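Local coordinates for protein N2b-titin isoform (Homo sapiens, PDB 1YA5) that forms part of the giant muscle filament titin, as its two N-terminal Z-disc immunoglobulin domains, which here are in complex with telethonin, at residues Thr24-Ile29 / Arg62-Ile67; Pro35-Phe40 / Tyr78-Thr83; Ser171-Val176 / Thr186-Leu191; Val121-Arg126 / Leu161-Ala166. All blocks are in the same frame, centred on the assembly; numbering follows the deposited sequence.

Overall arrangement
The two immunoglobulin domains repeat one plan, and the contacts sample both its layers. Contacts 1 and 4 are equivalent: each joins strands B and E of the four-stranded sheet, in the first and second domain. Contacts 2 and 3 belong to the opposing sheets, pairing strands C with F and F with G. Within a domain the layers meet, contact 1 against 2 and contact 4 against 3, centres about 10 and 11 Å apart; between domains centres lie at least 55 Å apart. Contact 4 is buried, the others partly. All four turn mostly apolar side chains inward and mostly polar ones outward; in contact 3 the Thr188 hydroxyl also finds a partner on telethonin, and strand 183-193 pairs with a strand there.

Contact 1: residues Thr24-Ile29 / Arg62-Ile67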
loop_
_atom_site.group_PDB
_atom_site.type_symbol
_atom_site.label_atom_id
_atom_site.label_comp_id
_atom_site.label_asym_id
_atom_site.label_seq_id
_atom_site.Cartn_x
_atom_site.Cartn_y
_atom_site.Cartn_z
ATOM N N THR A 24 -12.854 9.230 -0.105
ATOM C CA THR A 24 -14.196 8.752 -0.314
ATOM C C THR A 24 -14.493 7.542 0.564
ATOM O O THR A 24 -13.805 6.531 0.504
ATOM C CB THR A 24 -14.396 8.362 -1.768
ATOM O OG1 THR A 24 -13.904 9.415 -2.606
ATOM C CG2 THR A 24 -15.887 8.134 -2.075
ATOM N N PHE A 25 -15.516 7.656 1.391
ATOM C CA PHE A 25 -16.000 6.528 2.150
ATOM C C PHE A 25 -17.333 6.210 1.556
ATOM O O PHE A 25 -18.190 7.081 1.471
ATOM C CB PHE A 25 -16.200 6.932 3.594
ATOM C CG PHE A 25 -14.976 6.797 4.433
ATOM C CD1 PHE A 25 -14.345 7.909 4.943
ATOM C CD2 PHE A 25 -14.466 5.550 4.737
ATOM C CE1 PHE A 25 -13.229 7.777 5.748
ATOM C CE2 PHE A 25 -13.345 5.424 5.551
ATOM C CZ PHE A 25 -12.732 6.532 6.055
ATOM N N GLU A 26 -17.523 4.981 1.110
ATOM C CA GLU A 26 -18.845 4.608 0.662
ATOM C C GLU A 26 -19.240 3.204 1.130
ATOM O O GLU A 26 -18.381 2.407 1.516
ATOM C CB GLU A 26 -18.972 4.781 -0.841
ATOM C CG GLU A 26 -18.585 3.543 -1.598
ATOM C CD GLU A 26 -18.089 3.825 -3.005
ATOM O OE1 GLU A 26 -18.409 4.915 -3.537
ATOM O OE2 GLU A 26 -17.387 2.941 -3.564
ATOM N N ALA A 27 -20.546 2.938 1.137
ATOM C CA ALA A 27 -21.112 1.682 1.642
ATOM C C ALA A 27 -22.453 1.400 0.979
ATOM O O ALA A 27 -23.109 2.315 0.477
ATOM C CB ALA A 27 -21.296 1.738 3.147
ATOM N N HIS A 28 -22.862 0.136 0.989
ATOM C CA HIS A 28 -24.182 -0.226 0.517
ATOM C C HIS A 28 -24.992 -0.826 1.660
ATOM O O HIS A 28 -24.523 -1.730 2.353
ATOM C CB HIS A 28 -24.088 -1.185 -0.660
ATOM C CG HIS A 28 -25.207 -1.035 -1.644
ATOM N ND1 HIS A 28 -25.092 -0.284 -2.797
ATOM C CD2 HIS A 28 -26.464 -1.543 -1.651
ATOM C CE1 HIS A 28 -26.226 -0.347 -3.475
ATOM N NE2 HIS A 28 -27.075 -1.105 -2.802
ATOM N N ILE A 29 -26.195 -0.293 1.862
ATOM C CA ILE A 29 -27.075 -0.683 2.955
ATOM C C ILE A 29 -28.415 -1.053 2.367
ATOM O O ILE A 29 -28.881 -0.405 1.438
ATOM C CB ILE A 29 -27.346 0.515 3.849
ATOM C CG1 ILE A 29 -26.038 1.088 4.384
ATOM C CG2 ILE A 29 -28.255 0.123 4.970
ATOM C CD1 ILE A 29 -26.191 2.462 4.994
ATOM N N ARG A 62 -26.902 3.442 -1.786
ATOM C CA ARG A 62 -25.545 4.006 -1.880
ATOM C C ARG A 62 -25.351 5.079 -0.801
ATOM O O ARG A 62 -25.924 6.161 -0.912
ATOM C CB ARG A 62 -25.345 4.717 -3.236
ATOM C CG ARG A 62 -25.135 3.841 -4.486
ATOM C CD ARG A 62 -26.458 3.572 -5.259
ATOM N NE ARG A 62 -26.771 4.486 -6.376
ATOM C CZ ARG A 62 -27.824 4.342 -7.204
ATOM N NH1 ARG A 62 -28.665 3.321 -7.061
ATOM N NH2 ARG A 62 -28.041 5.218 -8.182
ATOM N N ALA A 63 -24.551 4.797 0.224
ATOM C CA ALA A 63 -24.104 5.816 1.173
ATOM C C ALA A 63 -22.670 6.194 0.856
ATOM O O ALA A 63 -21.907 5.377 0.347
ATOM C CB ALA A 63 -24.224 5.327 2.619
ATOM N N LYS A 64 -22.291 7.416 1.149
ATOM C CA LYS A 64 -21.103 7.946 0.546
ATOM C C LYS A 64 -20.784 9.213 1.275
ATOM O O LYS A 64 -21.650 10.057 1.485
ATOM C CB LYS A 64 -21.373 8.229 -0.922
ATOM C CG LYS A 64 -20.166 8.426 -1.811
ATOM C CD LYS A 64 -20.674 8.967 -3.141
ATOM C CE LYS A 64 -19.630 8.928 -4.232
ATOM N NZ LYS A 64 -20.274 9.235 -5.543
ATOM N N LEU A 65 -19.544 9.315 1.691
ATOM C CA LEU A 65 -19.049 10.502 2.299
ATOM C C LEU A 65 -17.733 10.770 1.591
ATOM O O LEU A 65 -16.886 9.886 1.502
ATOM C CB LEU A 65 -18.856 10.263 3.788
ATOM C CG LEU A 65 -18.288 11.413 4.598
ATOM C CD1 LEU A 65 -18.609 11.245 6.065
ATOM C CD2 LEU A 65 -16.798 11.486 4.382
ATOM N N THR A 66 -17.581 11.986 1.064
ATOM C CA THR A 66 -16.352 12.431 0.388
ATOM C C THR A 66 -15.802 13.709 1.004
ATOM O O THR A 66 -16.511 14.719 1.086
ATOM C CB THR A 66 -16.599 12.765 -1.093
ATOM O OG1 THR A 66 -17.437 11.765 -1.687
ATOM C CG2 THR A 66 -15.284 12.832 -1.839
ATOM N N ILE A 67 -14.547 13.672 1.427
ATOM C CA ILE A 67 -13.830 14.885 1.783
ATOM C C ILE A 67 -13.004 15.399 0.606
ATOM O O ILE A 67 -12.035 14.762 0.195
ATOM C CB ILE A 67 -12.930 14.670 3.005
ATOM C CG1 ILE A 67 -13.775 14.233 4.201
ATOM C CG2 ILE A 67 -12.147 15.939 3.327
ATOM C CD1 ILE A 67 -13.252 12.994 4.899
#
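Phe25 pairs with Leu65, and Ala27 with Ala63, at the hydrogen-bonded positions of an antiparallel ladder whose strands run at 174° to each other, their axes 4.5 Å apart at the closest. Each pair exchanges two backbone bonds. In the first both are short, Phe25 N lying 2.6 Å from Leu65 O; in the second they relax, with Ala27 N and Ala63 O 2.9 Å apart. At the pairs between, CA-H groups close on the same carbonyls, as where Lys64 CA approaches Phe25 O to 3.2 Å.

The side chains illustrate the alternation of a sandwich sheet. On the outer face Thr24 and Thr66 stand side by side, pointing the same way. Each carries its methyl anti to the backbone N, which sets hydroxyl against methyl twice over: Thr24 OG1 meets Thr66 CG2 at 3.8 Å, and Thr24 CG2 lies beside Thr66 OG1. Farther along, Glu26 CB rests on Lys64 CG at 4.0 Å. The lysine chain is fully extended, and its NZ stays 5.1 Å from Glu26 OE1, so any attraction between these charges is probably modest. Arg62 N sits over one face of the His28 ring, toward the rim.

On the inner face Ile29 CD1 touches Ala63 CB at 4.2 Å, while Leu65 CD2 comes to the edge of the Phe25 ring. Strands 4-8 and 55-59 flank the pair within its sheet. From the opposing sheet, Trp39 of strand 36-41 packs on Phe25, Ala63 and Leu65; strand 76-84 adds Leu80, which packs on both alanines, and Tyr78, whose ring stacks with that of Phe25.

Contact 2: residues Pro35-Phe40 / Tyr78-Thr83; sequences PEVSWF and YSLKAT
Leu80 sits over one face of the Trp39 indole, its CG 3.5 Å from the centroid of the six-membered ring and only 9° off the ring normal, a CH-pi contact. CD1 follows it over the ring, 3.6 Å from Trp39 CZ2, while CD2 turns back to Val37 CB. The indole reaches this place with CG beside the backbone N (chi1 -74°), which lays the ring across the neighbouring strand. Such a core tryptophan on strand C is a hallmark of immunoglobulin domains; Leu80, two residues after the tyrosine, probably takes the place of the strand F cysteine of disulphide-bonded relatives. With an alanine in place of Trp39, Leu80 is likely to lose the ring face it rests on, and a gap would probably open before Phe25, Ala63 and Leu65. Toward the other end, Ala82 CB completes the apolar row between Pro35 CB, at 3.8 Å, and Val37 CG1.

Six backbone bonds join the strands, two to each of the pairs Glu36-Thr83, Ser38-Lys81 and Phe40-Ser79. On the opposite face Phe40 CE1 lies 4.1 Å from Lys81 CB, and Ser79 O approaches the phenyl edge. Ser79 OG is hydrogen-bonded to Thr92 OG1 and to a water at 3.0 Å; the same water makes a weak bond to Phe40 O. At the end of the pair, Tyr78 OH bonds Asn74 O, the tyrosine corner of the fold.

The ladder thus joins the strands, while packing on the buried side is apolar, largely on the Trp39 face, and the other side mixes alkyl-aromatic contacts, hydroxyls and water.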
loop_
_atom_site.group_PDB
_atom_site.type_symbol
_atom_site.label_atom_id
_atom_site.label_comp_id
_atom_site.label_asym_id
_atom_site.label_seq_id
_atom_site.Cartn_x
_atom_site.Cartn_y
_atom_site.Cartn_z
ATOM N N PRO A 35 -33.342 2.648 5.594
ATOM C CA PRO A 35 -32.882 3.086 6.902
ATOM C C PRO A 35 -32.617 4.571 6.961
ATOM O O PRO A 35 -32.479 5.220 5.935
ATOM C CB PRO A 35 -31.593 2.293 7.104
ATOM C CG PRO A 35 -31.724 1.137 6.152
ATOM C CD PRO A 35 -32.420 1.692 4.967
ATOM N N GLU A 36 -32.577 5.103 8.173
ATOM C CA GLU A 36 -32.121 6.453 8.407
ATOM C C GLU A 36 -30.645 6.314 8.660
ATOM O O GLU A 36 -30.221 5.448 9.410
ATOM C CB GLU A 36 -32.813 7.019 9.643
ATOM C CG GLU A 36 -32.336 8.400 10.049
ATOM C CD GLU A 36 -32.892 8.827 11.402
ATOM O OE1 GLU A 36 -34.090 9.190 11.465
ATOM O OE2 GLU A 36 -32.136 8.788 12.405
ATOM N N VAL A 37 -29.845 7.148 8.017
ATOM C CA VAL A 37 -28.415 6.985 8.116
ATOM C C VAL A 37 -27.751 8.240 8.631
ATOM O O VAL A 37 -28.257 9.339 8.475
ATOM C CB VAL A 37 -27.820 6.596 6.783
ATOM C CG1 VAL A 37 -28.429 5.305 6.318
ATOM C CG2 VAL A 37 -28.063 7.685 5.765
ATOM N N SER A 38 -26.599 8.066 9.248
ATOM C CA SER A 38 -25.865 9.192 9.766
ATOM C C SER A 38 -24.403 8.810 9.931
ATOM O O SER A 38 -24.080 7.676 10.233
ATOM C CB SER A 38 -26.467 9.622 11.092
ATOM O OG SER A 38 -27.112 8.527 11.717
ATOM N N TRP A 39 -23.524 9.775 9.716
ATOM C CA TRP A 39 -22.090 9.524 9.653
ATOM C C TRP A 39 -21.453 10.150 10.879
ATOM O O TRP A 39 -21.896 11.203 11.329
ATOM C CB TRP A 39 -21.522 10.195 8.411
ATOM C CG TRP A 39 -21.837 9.538 7.114
ATOM C CD1 TRP A 39 -22.914 9.783 6.300
ATOM C CD2 TRP A 39 -21.049 8.561 6.442
ATOM N NE1 TRP A 39 -22.844 9.005 5.170
ATOM C CE2 TRP A 39 -21.705 8.247 5.233
ATOM C CE3 TRP A 39 -19.843 7.918 6.741
ATOM C CZ2 TRP A 39 -21.201 7.313 4.333
ATOM C CZ3 TRP A 39 -19.342 6.999 5.843
ATOM C CH2 TRP A 39 -20.029 6.696 4.656
ATOM N N PHE A 40 -20.418 9.511 11.408
ATOM C CA PHE A 40 -19.718 9.978 12.604
ATOM C C PHE A 40 -18.209 9.927 12.413
ATOM O O PHE A 40 -17.677 9.029 11.750
ATOM C CB PHE A 40 -20.003 9.078 13.785
ATOM C CG PHE A 40 -21.408 9.101 14.240
ATOM C CD1 PHE A 40 -22.357 8.296 13.630
ATOM C CD2 PHE A 40 -21.785 9.897 15.307
ATOM C CE1 PHE A 40 -23.651 8.303 14.057
ATOM C CE2 PHE A 40 -23.085 9.914 15.733
ATOM C CZ PHE A 40 -24.019 9.111 15.112
ATOM N N TYR A 78 -14.059 6.589 11.029
ATOM C CA TYR A 78 -15.306 7.025 10.446
ATOM C C TYR A 78 -16.335 5.909 10.534
ATOM O O TYR A 78 -16.019 4.754 10.257
ATOM C CB TYR A 78 -15.062 7.453 9.006
ATOM C CG TYR A 78 -14.355 8.779 8.930
ATOM C CD1 TYR A 78 -13.049 8.919 9.376
ATOM C CD2 TYR A 78 -15.012 9.901 8.448
ATOM C CE1 TYR A 78 -12.413 10.146 9.338
ATOM C CE2 TYR A 78 -14.390 11.124 8.412
ATOM C CZ TYR A 78 -13.091 11.248 8.853
ATOM O OH TYR A 78 -12.480 12.485 8.799
ATOM N N SER A 79 -17.556 6.237 10.948
ATOM C CA SER A 79 -18.638 5.255 11.088
ATOM C C SER A 79 -19.844 5.705 10.331
ATOM O O SER A 79 -20.061 6.896 10.139
ATOM C CB SER A 79 -19.066 5.106 12.541
ATOM O OG SER A 79 -17.976 4.666 13.322
ATOM N N LEU A 80 -20.635 4.738 9.930
ATOM C CA LEU A 80 -21.911 4.968 9.312
ATOM C C LEU A 80 -22.906 4.181 10.145
ATOM O O LEU A 80 -22.724 2.985 10.345
ATOM C CB LEU A 80 -21.890 4.392 7.902
ATOM C CG LEU A 80 -22.648 5.067 6.762
ATOM C CD1 LEU A 80 -22.602 4.182 5.538
ATOM C CD2 LEU A 80 -24.077 5.435 7.120
ATOM N N LYS A 81 -23.939 4.836 10.643
ATOM C CA LYS A 81 -25.020 4.144 11.336
ATOM C C LYS A 81 -26.281 4.149 10.495
ATOM O O LYS A 81 -26.581 5.130 9.819
ATOM C CB LYS A 81 -25.302 4.768 12.693
ATOM C CG LYS A 81 -26.268 3.995 13.542
ATOM C CD LYS A 81 -26.382 4.637 14.917
ATOM C CE LYS A 81 -27.352 3.908 15.820
ATOM N NZ LYS A 81 -27.615 4.655 17.100
ATOM N N ALA A 82 -26.993 3.023 10.521
ATOM C CA ALA A 82 -28.269 2.874 9.824
ATOM C C ALA A 82 -29.314 2.246 10.741
ATOM O O ALA A 82 -29.106 1.151 11.275
ATOM C CB ALA A 82 -28.094 2.028 8.600
ATOM N N THR A 83 -30.437 2.933 10.926
ATOM C CA THR A 83 -31.500 2.397 11.768
ATOM C C THR A 83 -32.822 2.422 11.018
ATOM O O THR A 83 -33.093 3.335 10.240
ATOM C CB THR A 83 -31.644 3.194 13.059
ATOM O OG1 THR A 83 -32.293 4.419 12.748
ATOM C CG2 THR A 83 -30.292 3.563 13.616
HETATM O O HOH W 1 -16.763 7.123 14.447
#

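Contact 3: residues Ser171-Val176 / Thr186-Leu191; sequences SGTYSV and TSTAEL
Leu191 O is approached twice from segment 171-176: Gly172 N gives it a hydrogen bond of 2.7 Å, and Ser171 CA adds a CA-H contact at 3.0 Å. Gly172 has backbone angles at which a CB would jam against the carbonyl O of Ser171, which by itself calls for glycine. Next along, Thr173 OG1 donates to Glu190 OE2 at 2.9 Å, meeting the oxygen from above the carboxylate plane, 53° out of it. The glutamate chain bends at chi2 (121°) to bring OE2 back over the strand. A leucine in its place would probably leave the Thr173 hydroxyl without this acceptor and free to turn.

These residues belong to the F-G hairpin of the second immunoglobulin domain, and the G strand carries the sheet across the interface: Thr186, Ser187 and Thr188 form an antiparallel ladder with a strand of telethonin. Thr188 OG1 is hydrogen-bonded to Thr50 OG1 of that chain, while its CG2 reaches across to the neighbouring strand on the same outer face, 3.4 Å from Ser175 OG.

Toward the core, Tyr174 CE1 touches Leu191 CD2 at 3.6 Å, and Leu191 CB lies against the same side of the phenol. The ring is held at its far end in a tyrosine corner, OH to Asp170 O, and packs on the facing sheet. Toward the hairpin turn Val176 O accepts from Ser187 N at 2.7 Å, with Thr186 CA placing a further CA-H 3.1 Å from the same oxygen.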
loop_
_atom_site.group_PDB
_atom_site.type_symbol
_atom_site.label_atom_id
_atom_site.label_comp_id
_atom_site.label_asym_id
_atom_site.label_seq_id
_atom_site.Cartn_x
_atom_site.Cartn_y
_atom_site.Cartn_z
ATOM N N SER A 171 41.537 22.822 -6.269
ATOM C CA SER A 171 41.213 21.660 -7.099
ATOM C C SER A 171 40.726 20.521 -6.213
ATOM O O SER A 171 41.166 20.369 -5.077
ATOM C CB SER A 171 42.415 21.177 -7.925
ATOM O OG SER A 171 42.910 22.198 -8.756
ATOM N N GLY A 172 39.831 19.702 -6.738
ATOM C CA GLY A 172 39.512 18.476 -6.064
ATOM C C GLY A 172 38.223 17.833 -6.492
ATOM O O GLY A 172 37.602 18.191 -7.511
ATOM N N THR A 173 37.836 16.844 -5.702
ATOM C CA THR A 173 36.552 16.222 -5.868
ATOM C C THR A 173 35.534 16.958 -5.006
ATOM O O THR A 173 35.626 16.969 -3.758
ATOM C CB THR A 173 36.624 14.737 -5.536
ATOM O OG1 THR A 173 37.599 14.121 -6.391
ATOM C CG2 THR A 173 35.251 14.063 -5.774
ATOM N N TYR A 174 34.597 17.596 -5.709
ATOM C CA TYR A 174 33.519 18.352 -5.105
ATOM C C TYR A 174 32.230 17.518 -5.026
ATOM O O TYR A 174 31.869 16.802 -5.967
ATOM C CB TYR A 174 33.310 19.670 -5.858
ATOM C CG TYR A 174 34.319 20.756 -5.486
ATOM C CD1 TYR A 174 35.563 20.828 -6.103
ATOM C CD2 TYR A 174 34.030 21.697 -4.515
ATOM C CE1 TYR A 174 36.488 21.807 -5.760
ATOM C CE2 TYR A 174 34.952 22.682 -4.172
ATOM C CZ TYR A 174 36.173 22.725 -4.804
ATOM O OH TYR A 174 37.087 23.689 -4.460
ATOM N N SER A 175 31.569 17.614 -3.871
ATOM C CA SER A 175 30.384 16.830 -3.541
ATOM C C SER A 175 29.261 17.737 -3.095
ATOM O O SER A 175 29.476 18.634 -2.289
ATOM C CB SER A 175 30.694 15.899 -2.374
ATOM O OG SER A 175 31.267 14.690 -2.824
ATOM N N VAL A 176 28.061 17.506 -3.620
ATOM C CA VAL A 176 26.850 18.036 -2.996
ATOM C C VAL A 176 25.992 16.892 -2.486
ATOM O O VAL A 176 25.728 15.901 -3.175
ATOM C CB VAL A 176 26.042 18.968 -3.911
ATOM C CG1 VAL A 176 25.142 19.866 -3.081
ATOM C CG2 VAL A 176 26.952 19.813 -4.740
ATOM N N THR A 186 23.495 12.257 -3.487
ATOM C CA THR A 186 24.744 12.986 -3.553
ATOM C C THR A 186 25.348 13.049 -4.948
ATOM O O THR A 186 25.408 12.050 -5.641
ATOM C CB THR A 186 25.749 12.510 -2.462
ATOM O OG1 THR A 186 27.097 12.732 -2.901
ATOM C CG2 THR A 186 25.572 11.053 -2.199
ATOM N N SER A 187 25.783 14.238 -5.355
ATOM C CA SER A 187 26.438 14.403 -6.658
ATOM C C SER A 187 27.892 14.870 -6.544
ATOM O O SER A 187 28.189 15.838 -5.840
ATOM C CB SER A 187 25.663 15.392 -7.532
ATOM O OG SER A 187 26.445 15.789 -8.636
ATOM N N THR A 188 28.787 14.190 -7.250
ATOM C CA THR A 188 30.199 14.556 -7.229
ATOM C C THR A 188 30.753 14.787 -8.614
ATOM O O THR A 188 30.339 14.139 -9.567
ATOM C CB THR A 188 31.067 13.496 -6.543
ATOM O OG1 THR A 188 31.415 12.503 -7.500
ATOM C CG2 THR A 188 30.308 12.807 -5.439
ATOM N N ALA A 189 31.706 15.712 -8.700
ATOM C CA ALA A 189 32.366 16.088 -9.956
ATOM C C ALA A 189 33.723 16.662 -9.639
ATOM O O ALA A 189 33.962 17.105 -8.526
ATOM C CB ALA A 189 31.552 17.112 -10.705
ATOM N N GLU A 190 34.615 16.654 -10.621
ATOM C CA GLU A 190 36.002 17.058 -10.392
ATOM C C GLU A 190 36.270 18.498 -10.841
ATOM O O GLU A 190 35.822 18.935 -11.909
ATOM C CB GLU A 190 36.957 16.073 -11.068
ATOM C CG GLU A 190 38.024 15.511 -10.128
ATOM C CD GLU A 190 37.978 13.983 -10.010
ATOM O OE1 GLU A 190 38.745 13.283 -10.735
ATOM O OE2 GLU A 190 37.175 13.483 -9.183
ATOM N N LEU A 191 36.969 19.244 -9.998
ATOM C CA LEU A 191 37.414 20.577 -10.368
ATOM C C LEU A 191 38.939 20.688 -10.358
ATOM O O LEU A 191 39.601 20.415 -9.350
ATOM C CB LEU A 191 36.828 21.637 -9.443
ATOM C CG LEU A 191 37.473 23.002 -9.689
ATOM C CD1 LEU A 191 36.964 23.589 -11.005
ATOM C CD2 LEU A 191 37.218 23.952 -8.538
#

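Contact 4: residues Val121-Arg126 / Leu161-Ala166; sequences VRLQVR and LLIAEA
Val121 O accepts a backbone bond from Ile163 N at 2.8 Å, and Val121 N returns one to Ile163 O; the next pair repeats the exchange, with Leu123 N 2.9 Å from Leu161 O. These four bonds join strands B and E of the immunoglobulin sandwich, antiparallel at 164°. At this end the ladder stops where strand 158-163 ends, at Ile163; in the other direction it runs on, with Val125 bonded to Tyr159. Past Ile163 the chain turns and brings Ala166 back toward Val121 of the partner strand.

The inner face is wholly aliphatic. Leu123 CD1 lies at the middle of it, packed on Leu161 CD2 and, at 3.8 Å, on Ile163 CG1. With CG anti to the carbonyl carbon, chi2 (80°) turns that methyl toward these side chains. Tyr174 of the facing sheet closes over Leu123 and Ile163, while Phe150 of the adjoining strand touches Leu161 and Ile163. Where the chain returns, Ala166 CB meets Val121 CG2 at 3.6 Å, and the alanine is also tied by a backbone bond to Gly118.

Outside, Arg122 and Leu162 lie side by side and point the same way. Leu162 CD1 wedges between strand and arginine: it lies 3.5 Å from Val121 O and 3.6 Å from Arg122 CG, and the arginine chain, bent at chi3, curls back until this same methyl sits at the guanidinium edge, 3.8 Å from Arg122 NH1.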
loop_
_atom_site.group_PDB
_atom_site.type_symbol
_atom_site.label_atom_id
_atom_site.label_comp_id
_atom_site.label_asym_id
_atom_site.label_seq_id
_atom_site.Cartn_x
_atom_site.Cartn_y
_atom_site.Cartn_z
ATOM N N VAL A 121 34.663 30.927 -10.021
ATOM C CA VAL A 121 34.099 29.590 -10.245
ATOM C C VAL A 121 32.761 29.370 -9.547
ATOM O O VAL A 121 32.678 29.402 -8.322
ATOM C CB VAL A 121 35.066 28.473 -9.837
ATOM C CG1 VAL A 121 34.451 27.115 -10.112
ATOM C CG2 VAL A 121 36.358 28.604 -10.594
ATOM N N ARG A 122 31.720 29.153 -10.345
ATOM C CA ARG A 122 30.399 28.764 -9.838
ATOM C C ARG A 122 30.122 27.270 -10.045
ATOM O O ARG A 122 29.996 26.812 -11.179
ATOM C CB ARG A 122 29.301 29.573 -10.535
ATOM C CG ARG A 122 29.255 31.054 -10.166
ATOM C CD ARG A 122 27.850 31.635 -10.341
ATOM N NE ARG A 122 27.722 32.550 -11.480
ATOM C CZ ARG A 122 28.434 33.665 -11.629
ATOM N NH1 ARG A 122 29.343 33.991 -10.719
ATOM N NH2 ARG A 122 28.245 34.452 -12.689
ATOM N N LEU A 123 30.019 26.514 -8.953
ATOM C CA LEU A 123 29.632 25.112 -9.060
ATOM C C LEU A 123 28.199 24.947 -8.619
ATOM O O LEU A 123 27.902 25.081 -7.442
ATOM C CB LEU A 123 30.529 24.213 -8.204
ATOM C CG LEU A 123 32.011 24.565 -8.086
ATOM C CD1 LEU A 123 32.086 25.665 -7.076
ATOM C CD2 LEU A 123 32.848 23.385 -7.628
ATOM N N GLN A 124 27.311 24.641 -9.556
ATOM C CA GLN A 124 25.896 24.613 -9.238
ATOM C C GLN A 124 25.146 23.310 -9.478
ATOM O O GLN A 124 25.532 22.472 -10.292
ATOM C CB GLN A 124 25.194 25.734 -9.955
ATOM C CG GLN A 124 26.111 26.837 -10.308
ATOM C CD GLN A 124 25.366 27.933 -10.998
ATOM O OE1 GLN A 124 25.008 27.804 -12.172
ATOM N NE2 GLN A 124 25.094 29.018 -10.273
ATOM N N VAL A 125 24.034 23.184 -8.767
ATOM C CA VAL A 125 23.193 22.009 -8.815
ATOM C C VAL A 125 21.772 22.492 -8.625
ATOM O O VAL A 125 21.552 23.537 -8.006
ATOM C CB VAL A 125 23.526 21.075 -7.662
ATOM C CG1 VAL A 125 24.994 20.823 -7.636
ATOM C CG2 VAL A 125 23.092 21.680 -6.362
ATOM N N ARG A 126 20.812 21.748 -9.166
ATOM C CA ARG A 126 19.415 22.013 -8.880
ATOM C C ARG A 126 18.794 20.800 -8.228
ATOM O O ARG A 126 18.766 19.719 -8.827
ATOM C CB ARG A 126 18.659 22.353 -10.157
ATOM C CG ARG A 126 18.996 23.700 -10.719
ATOM C CD ARG A 126 18.501 23.850 -12.146
ATOM N NE ARG A 126 18.199 25.248 -12.465
ATOM C CZ ARG A 126 17.143 25.913 -11.989
ATOM N NH1 ARG A 126 16.283 25.315 -11.167
ATOM N NH2 ARG A 126 16.941 27.177 -12.334
ATOM N N LEU A 161 27.837 27.104 -5.300
ATOM C CA LEU A 161 28.972 27.558 -4.524
ATOM C C LEU A 161 29.813 28.436 -5.428
ATOM O O LEU A 161 30.136 28.047 -6.550
ATOM C CB LEU A 161 29.778 26.381 -3.996
ATOM C CG LEU A 161 31.157 26.698 -3.438
ATOM C CD1 LEU A 161 31.027 27.447 -2.161
ATOM C CD2 LEU A 161 31.924 25.407 -3.217
ATOM N N LEU A 162 30.128 29.636 -4.953
ATOM C CA LEU A 162 30.907 30.586 -5.730
ATOM C C LEU A 162 32.257 30.790 -5.104
ATOM O O LEU A 162 32.373 31.427 -4.058
ATOM C CB LEU A 162 30.197 31.932 -5.843
ATOM C CG LEU A 162 30.990 33.063 -6.507
ATOM C CD1 LEU A 162 31.497 32.619 -7.843
ATOM C CD2 LEU A 162 30.159 34.320 -6.655
ATOM N N ILE A 163 33.274 30.243 -5.762
ATOM C CA ILE A 163 34.649 30.484 -5.400
ATOM C C ILE A 163 35.089 31.738 -6.105
ATOM O O ILE A 163 35.307 31.728 -7.318
ATOM C CB ILE A 163 35.564 29.346 -5.877
ATOM C CG1 ILE A 163 34.825 28.005 -5.887
ATOM C CG2 ILE A 163 36.808 29.284 -5.018
ATOM C CD1 ILE A 163 35.768 26.802 -5.906
ATOM N N ALA A 164 35.242 32.812 -5.344
ATOM C CA ALA A 164 35.529 34.120 -5.918
ATOM C C ALA A 164 36.816 34.097 -6.736
ATOM O O ALA A 164 36.874 34.650 -7.840
ATOM C CB ALA A 164 35.612 35.168 -4.821
ATOM N N GLU A 165 37.848 33.458 -6.192
ATOM C CA GLU A 165 39.139 33.431 -6.853
ATOM C C GLU A 165 39.813 32.089 -6.753
ATOM O O GLU A 165 40.543 31.805 -5.807
ATOM C CB GLU A 165 40.062 34.538 -6.345
ATOM C CG GLU A 165 41.125 34.919 -7.356
ATOM C CD GLU A 165 41.959 36.102 -6.923
ATOM O OE1 GLU A 165 43.203 36.003 -6.967
ATOM O OE2 GLU A 165 41.373 37.141 -6.562
ATOM N N ALA A 166 39.569 31.266 -7.757
ATOM C CA ALA A 166 40.107 29.921 -7.802
ATOM C C ALA A 166 41.634 29.893 -7.730
ATOM O O ALA A 166 42.311 30.773 -8.239
ATOM C CB ALA A 166 39.608 29.220 -9.056
#